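Local coordinates for protein nucleoside phosphorylase, putative (Trypanosoma brucei, PDB 3BJE) that acts as a homodimeric uridine phosphorylase, a glycosyltransferase whose active site accommodates uracil and ribose 1-phosphate, at residues E190-V195 with A203-T208; S66-R71 with F78-Y83. One frame throughout, in Å; residues are numbered along the deposited sequence.

Interaction 1 of 2, residues E190-V195 with A203-T208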
loop_
_atom_site.group_PDB
_atom_site.type_symbol
_atom_site.label_atom_id
_atom_site.label_comp_id
_atom_site.label_asym_id
_atom_site.label_seq_id
_atom_site.Cartn_x
_atom_site.Cartn_y
_atom_site.Cartn_z
ATOM N N GLU A 190 24.585 -3.853 -12.017
ATOM C CA GLU A 190 24.360 -4.553 -13.277
ATOM C C GLU A 190 22.866 -4.817 -13.507
ATOM O O GLU A 190 22.350 -4.610 -14.606
ATOM C CB GLU A 190 25.156 -5.865 -13.291
ATOM C CG GLU A 190 25.028 -6.676 -14.575
ATOM C CD GLU A 190 25.574 -5.977 -15.828
ATOM O OE1 GLU A 190 26.156 -4.859 -15.748
ATOM O OE2 GLU A 190 25.402 -6.573 -16.911
ATOM N N ILE A 191 22.163 -5.247 -12.458
ATOM C CA ILE A 191 20.711 -5.431 -12.554
ATOM C C ILE A 191 20.048 -4.115 -12.972
ATOM O O ILE A 191 19.255 -4.086 -13.903
ATOM C CB ILE A 191 20.098 -5.957 -11.217
ATOM C CG1 ILE A 191 20.525 -7.407 -10.979
ATOM C CG2 ILE A 191 18.569 -5.830 -11.230
ATOM C CD1 ILE A 191 20.205 -7.945 -9.581
ATOM N N ARG A 192 20.378 -3.027 -12.287
ATOM C CA ARG A 192 19.756 -1.750 -12.609
ATOM C C ARG A 192 20.046 -1.349 -14.055
ATOM O O ARG A 192 19.142 -0.880 -14.756
ATOM C CB ARG A 192 20.204 -0.641 -11.671
ATOM C CG ARG A 192 19.300 0.553 -11.788
ATOM C CD ARG A 192 19.630 1.613 -10.776
ATOM N NE ARG A 192 18.604 2.656 -10.810
ATOM C CZ ARG A 192 18.578 3.665 -11.672
ATOM N NH1 ARG A 192 19.521 3.810 -12.596
ATOM N NH2 ARG A 192 17.596 4.548 -11.603
ATOM N N ARG A 193 21.291 -1.529 -14.495
ATOM C CA ARG A 193 21.687 -1.169 -15.859
ATOM C C ARG A 193 20.859 -1.956 -16.873
ATOM O O ARG A 193 20.331 -1.383 -17.827
ATOM C CB ARG A 193 23.194 -1.421 -16.098
ATOM C CG ARG A 193 23.664 -1.070 -17.505
ATOM C CD ARG A 193 25.104 -1.481 -17.735
ATOM N NE ARG A 193 25.273 -2.917 -17.971
ATOM C CZ ARG A 193 25.193 -3.508 -19.167
ATOM N NH1 ARG A 193 24.888 -2.812 -20.258
ATOM N NH2 ARG A 193 25.391 -4.819 -19.269
ATOM N N ILE A 194 20.761 -3.266 -16.686
ATOM C CA ILE A 194 20.043 -4.111 -17.623
ATOM C C ILE A 194 18.563 -3.756 -17.639
ATOM O O ILE A 194 17.968 -3.586 -18.696
ATOM C CB ILE A 194 20.264 -5.615 -17.306
ATOM C CG1 ILE A 194 21.709 -6.014 -17.600
ATOM C CG2 ILE A 194 19.314 -6.509 -18.102
ATOM C CD1 ILE A 194 22.073 -6.049 -19.089
ATOM N N VAL A 195 17.965 -3.601 -16.467
ATOM C CA VAL A 195 16.542 -3.255 -16.402
ATOM C C VAL A 195 16.267 -1.887 -17.049
ATOM O O VAL A 195 15.289 -1.727 -17.786
ATOM C CB VAL A 195 16.017 -3.265 -14.934
ATOM C CG1 VAL A 195 14.581 -2.738 -14.877
ATOM C CG2 VAL A 195 16.072 -4.677 -14.363
ATOM N N ALA A 203 11.752 4.405 -17.936
ATOM C CA ALA A 203 10.989 5.608 -17.580
ATOM C C ALA A 203 10.909 5.869 -16.074
ATOM O O ALA A 203 10.382 6.900 -15.657
ATOM C CB ALA A 203 9.585 5.503 -18.156
ATOM N N ILE A 204 11.444 4.948 -15.270
ATOM C CA ILE A 204 11.243 4.970 -13.814
ATOM C C ILE A 204 12.588 4.945 -13.103
ATOM O O ILE A 204 13.470 4.195 -13.475
ATOM C CB ILE A 204 10.422 3.737 -13.356
ATOM C CG1 ILE A 204 9.099 3.656 -14.135
ATOM C CG2 ILE A 204 10.167 3.747 -11.839
ATOM C CD1 ILE A 204 8.095 4.773 -13.767
ATOM N N ASP A 205 12.732 5.738 -12.046
ATOM C CA ASP A 205 13.951 5.725 -11.216
ATOM C C ASP A 205 13.883 4.511 -10.270
ATOM O O ASP A 205 13.728 4.643 -9.054
ATOM C CB ASP A 205 14.103 7.043 -10.438
ATOM C CG ASP A 205 15.409 7.138 -9.683
ATOM O OD1 ASP A 205 16.322 6.311 -9.888
ATOM O OD2 ASP A 205 15.537 8.066 -8.867
ATOM N N ILE A 206 13.988 3.316 -10.844
ATOM C CA ILE A 206 13.947 2.074 -10.062
ATOM C C ILE A 206 15.120 1.968 -9.090
ATOM O O ILE A 206 16.172 2.588 -9.286
ATOM C CB ILE A 206 13.903 0.824 -10.956
ATOM C CG1 ILE A 206 15.151 0.746 -11.843
ATOM C CG2 ILE A 206 12.662 0.853 -11.826
ATOM C CD1 ILE A 206 15.376 -0.612 -12.467
ATOM N N TYR A 207 14.923 1.204 -8.024
ATOM C CA TYR A 207 16.009 0.876 -7.139
ATOM C C TYR A 207 16.185 -0.640 -7.051
ATOM O O TYR A 207 15.440 -1.392 -7.675
ATOM C CB TYR A 207 15.819 1.493 -5.772
ATOM C CG TYR A 207 14.639 1.026 -4.960
ATOM C CD1 TYR A 207 14.793 0.064 -3.964
ATOM C CD2 TYR A 207 13.376 1.572 -5.153
ATOM C CE1 TYR A 207 13.715 -0.359 -3.204
ATOM C CE2 TYR A 207 12.284 1.158 -4.394
ATOM C CZ TYR A 207 12.469 0.192 -3.408
ATOM O OH TYR A 207 11.424 -0.199 -2.590
ATOM N N THR A 208 17.225 -1.071 -6.333
ATOM C CA THR A 208 17.489 -2.481 -6.135
ATOM C C THR A 208 17.773 -2.771 -4.673
ATOM O O THR A 208 18.068 -1.864 -3.887
ATOM C CB THR A 208 18.698 -2.937 -6.974
ATOM O OG1 THR A 208 19.844 -2.164 -6.617
ATOM C CG2 THR A 208 18.436 -2.778 -8.505
#
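The carbonyl oxygen of Ile206 is gripped by two nitrogens of a single guanidinium. Arg192 NE donates the firm bond, 2.9 Å to Ile206 O and nearly straight at 164°, while Arg192 NH2 adds a weak one to the same oxygen. That oxygen lies at the edge of the guanidinium, in its plane. NH2 also forms a salt bridge with Asp205, 2.8 Å to OD1, although the carboxylate stands almost perpendicular to the guanidinium, 86° between the planes. The reach depends on an arginine chain extended from CG to NE, with CG anti to the backbone N (chi1 -165°).

Beside these polar bonds the packing is tight: Val195 CG1 presses against Ile206 CD1 at 3.3 Å, closer than usual for two carbons, and the arginine chain runs antiparallel alongside the isoleucine side chain, Arg192 CG 4.1 Å from Ile206 CD1. Further along, Ile191 CG2 meets the methyl CG2 of Thr208 at 4.1 Å; the hydroxyl of Thr208 is bonded to Gln188. Ile191, Val195 and Ile206 also pack on Ile168. An inverse gamma turn centred on Asp205 brings the chain round, and in this phosphorylase superfamily fold helix 186-198 is thus tied to the returning chain where it enters strand 207-210, which pairs antiparallel with strand 161-169.

Interaction 2 of 2, residues S66-R71 with F78-Y83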
loop_
_atom_site.group_PDB
_atom_site.type_symbol
_atom_site.label_atom_id
_atom_site.label_comp_id
_atom_site.label_asym_id
_atom_site.label_seq_id
_atom_site.Cartn_x
_atom_site.Cartn_y
_atom_site.Cartn_z
ATOM N N SER A 66 1.726 -22.247 22.949
ATOM C CA SER A 66 2.854 -21.323 23.057
ATOM C C SER A 66 2.487 -19.878 22.718
ATOM O O SER A 66 3.289 -18.986 22.963
ATOM C CB SER A 66 3.999 -21.765 22.143
ATOM O OG SER A 66 3.666 -21.622 20.772
ATOM N N ILE A 67 1.312 -19.646 22.134
ATOM C CA ILE A 67 0.910 -18.284 21.787
ATOM C C ILE A 67 0.688 -17.491 23.061
ATOM O O ILE A 67 -0.158 -17.846 23.877
ATOM C CB ILE A 67 -0.327 -18.245 20.884
ATOM C CG1 ILE A 67 -0.001 -18.926 19.554
ATOM C CG2 ILE A 67 -0.772 -16.793 20.642
ATOM C CD1 ILE A 67 -1.196 -19.128 18.663
ATOM N N ARG A 68 1.503 -16.455 23.240
ATOM C CA ARG A 68 1.534 -15.684 24.493
ATOM C C ARG A 68 1.081 -14.237 24.330
ATOM O O ARG A 68 0.851 -13.553 25.323
ATOM C CB ARG A 68 2.944 -15.711 25.101
ATOM C CG ARG A 68 4.005 -14.978 24.278
ATOM C CD ARG A 68 5.377 -15.109 24.901
ATOM N NE ARG A 68 6.415 -14.379 24.171
ATOM C CZ ARG A 68 6.652 -13.078 24.305
ATOM N NH1 ARG A 68 5.927 -12.352 25.143
ATOM N NH2 ARG A 68 7.628 -12.510 23.601
ATOM N N ALA A 69 0.960 -13.780 23.090
ATOM C CA ALA A 69 0.577 -12.405 22.774
ATOM C C ALA A 69 0.001 -12.389 21.374
ATOM O O ALA A 69 0.500 -13.070 20.494
ATOM C CB ALA A 69 1.784 -11.484 22.856
ATOM N N SER A 70 -1.075 -11.642 21.185
ATOM C CA SER A 70 -1.678 -11.464 19.876
ATOM C C SER A 70 -2.673 -10.325 19.914
ATOM O O SER A 70 -3.349 -10.097 20.940
ATOM C CB SER A 70 -2.395 -12.730 19.426
ATOM O OG SER A 70 -3.430 -13.069 20.329
ATOM N N ARG A 71 -2.758 -9.602 18.801
ATOM C CA ARG A 71 -3.702 -8.503 18.684
ATOM C C ARG A 71 -3.935 -8.181 17.220
ATOM O O ARG A 71 -3.046 -8.364 16.399
ATOM C CB ARG A 71 -3.207 -7.269 19.445
ATOM C CG ARG A 71 -4.248 -6.169 19.529
ATOM C CD ARG A 71 -3.901 -5.099 20.549
ATOM N NE ARG A 71 -4.629 -3.863 20.247
ATOM C CZ ARG A 71 -4.458 -2.701 20.881
ATOM N NH1 ARG A 71 -3.577 -2.589 21.868
ATOM N NH2 ARG A 71 -5.164 -1.633 20.515
ATOM N N PHE A 78 -0.983 -9.719 14.581
ATOM C CA PHE A 78 0.189 -10.478 14.999
ATOM C C PHE A 78 -0.166 -11.572 15.993
ATOM O O PHE A 78 -1.195 -11.538 16.682
ATOM C CB PHE A 78 1.294 -9.573 15.563
ATOM C CG PHE A 78 1.190 -9.332 17.039
ATOM C CD1 PHE A 78 1.874 -10.131 17.937
ATOM C CD2 PHE A 78 0.396 -8.293 17.530
ATOM C CE1 PHE A 78 1.770 -9.924 19.285
ATOM C CE2 PHE A 78 0.287 -8.078 18.891
ATOM C CZ PHE A 78 0.964 -8.895 19.768
ATOM N N ALA A 79 0.734 -12.543 16.071
ATOM C CA ALA A 79 0.687 -13.575 17.110
ATOM C C ALA A 79 2.110 -14.003 17.370
ATOM O O ALA A 79 2.884 -14.185 16.429
ATOM C CB ALA A 79 -0.151 -14.771 16.653
ATOM N N THR A 80 2.437 -14.198 18.637
ATOM C CA THR A 80 3.783 -14.576 19.053
ATOM C C THR A 80 3.705 -15.847 19.873
ATOM O O THR A 80 2.994 -15.888 20.868
ATOM C CB THR A 80 4.413 -13.448 19.898
ATOM O OG1 THR A 80 4.546 -12.284 19.067
ATOM C CG2 THR A 80 5.776 -13.881 20.453
ATOM N N GLY A 81 4.420 -16.879 19.431
ATOM C CA GLY A 81 4.538 -18.133 20.174
ATOM C C GLY A 81 5.957 -18.635 20.016
ATOM O O GLY A 81 6.891 -17.839 19.973
ATOM N N THR A 82 6.105 -19.951 19.932
ATOM C CA THR A 82 7.405 -20.573 19.690
ATOM C C THR A 82 7.243 -21.640 18.633
ATOM O O THR A 82 6.144 -22.152 18.421
ATOM C CB THR A 82 8.009 -21.207 20.977
ATOM O OG1 THR A 82 7.133 -22.233 21.473
ATOM C CG2 THR A 82 8.239 -20.175 22.083
ATOM N N TYR A 83 8.356 -21.946 17.968
ATOM C CA TYR A 83 8.434 -23.043 17.009
ATOM C C TYR A 83 9.679 -23.830 17.345
ATOM O O TYR A 83 10.778 -23.278 17.311
ATOM C CB TYR A 83 8.521 -22.537 15.564
ATOM C CG TYR A 83 8.567 -23.673 14.553
ATOM C CD1 TYR A 83 7.418 -24.392 14.232
ATOM C CD2 TYR A 83 9.758 -24.041 13.942
ATOM C CE1 TYR A 83 7.456 -25.441 13.325
ATOM C CE2 TYR A 83 9.805 -25.109 13.024
ATOM C CZ TYR A 83 8.649 -25.791 12.724
ATOM O OH TYR A 83 8.684 -26.835 11.821
HETATM O O HOH W 1 7.398 -16.322 22.372
#
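Phe78 lays its ring over Ser70, and the two strands are close-packed here. Ser70 CA sits over one face of the ring, 3.9 Å from the centroid and offset toward the rim, a CH-pi contact. The ring atoms on either side of CZ reach the residues before and after Ser70: Phe78 CE1 touches Ala69 CB at 3.9 Å, and Phe78 CE2 comes to 3.6 Å from Arg71 CB. With CG between the backbone N and the carbonyl carbon (chi1 89°), the ring is swung across the partner strand. Beyond this contact, Phe78 also packs on Thr89 and Ile91 of strand 86-92.

The framework is a beta hairpin of antiparallel strands, 69-73 and 76-83, in which Arg71 with Phe78 and Ala69 with Thr80 are hydrogen-bonded pairs and Ser70 with Ala79 is the non-hydrogen-bonded pair between them. Thr80 N donates to Ala69 O at 2.9 Å, and the pairing runs on past the strand end, where Arg68 N gives Thr80 O a bond of 2.9 Å. The same oxygen receives a CA-H...O contact from Ile67. At Gly81 the chains draw close, its CA lying 3.2 Å from Ser66 O. Beside it Thr82 N donates to Ser66 OG, a hydroxyl that is also bonded to the backbone oxygen of Asp63; Asp63 takes the hydroxyl of Thr82 through its carboxylate.

Toward solvent, at the margin of the contact, the packing is looser. Arg68, its chain extended from CG to NE, crosses the Thr80 methyl with NE 3.8 Å from CG2, and a water links Arg68 NE to Gly81 O, accepting from the first and donating to the second. Arg68 NH1 is bonded to the backbone oxygen of Asp40, whereas the exposed Arg71 sends its extended chain to a salt bridge between NH1 and the Asp29 carboxylate.

Interactions 1 and 2 lie on opposite sides of the chain's centre, their own centres 39 Å apart and their nearest atoms about 23 Å apart, so neither touches the other. Along the chain they come in series: the hairpin of 66-71 with 78-83 is complete before helix 186-198 and the chain 203-208 come together. Both belong to the same phosphorylase superfamily region and reach its extended system of strands, interaction 2 through strand 86-92 and interaction 1 through strand 161-169. Each is a local pairing of elements near in sequence, away from the bound ribose phosphate, uracil and calcium, and the two occupy well-separated places in the same fold.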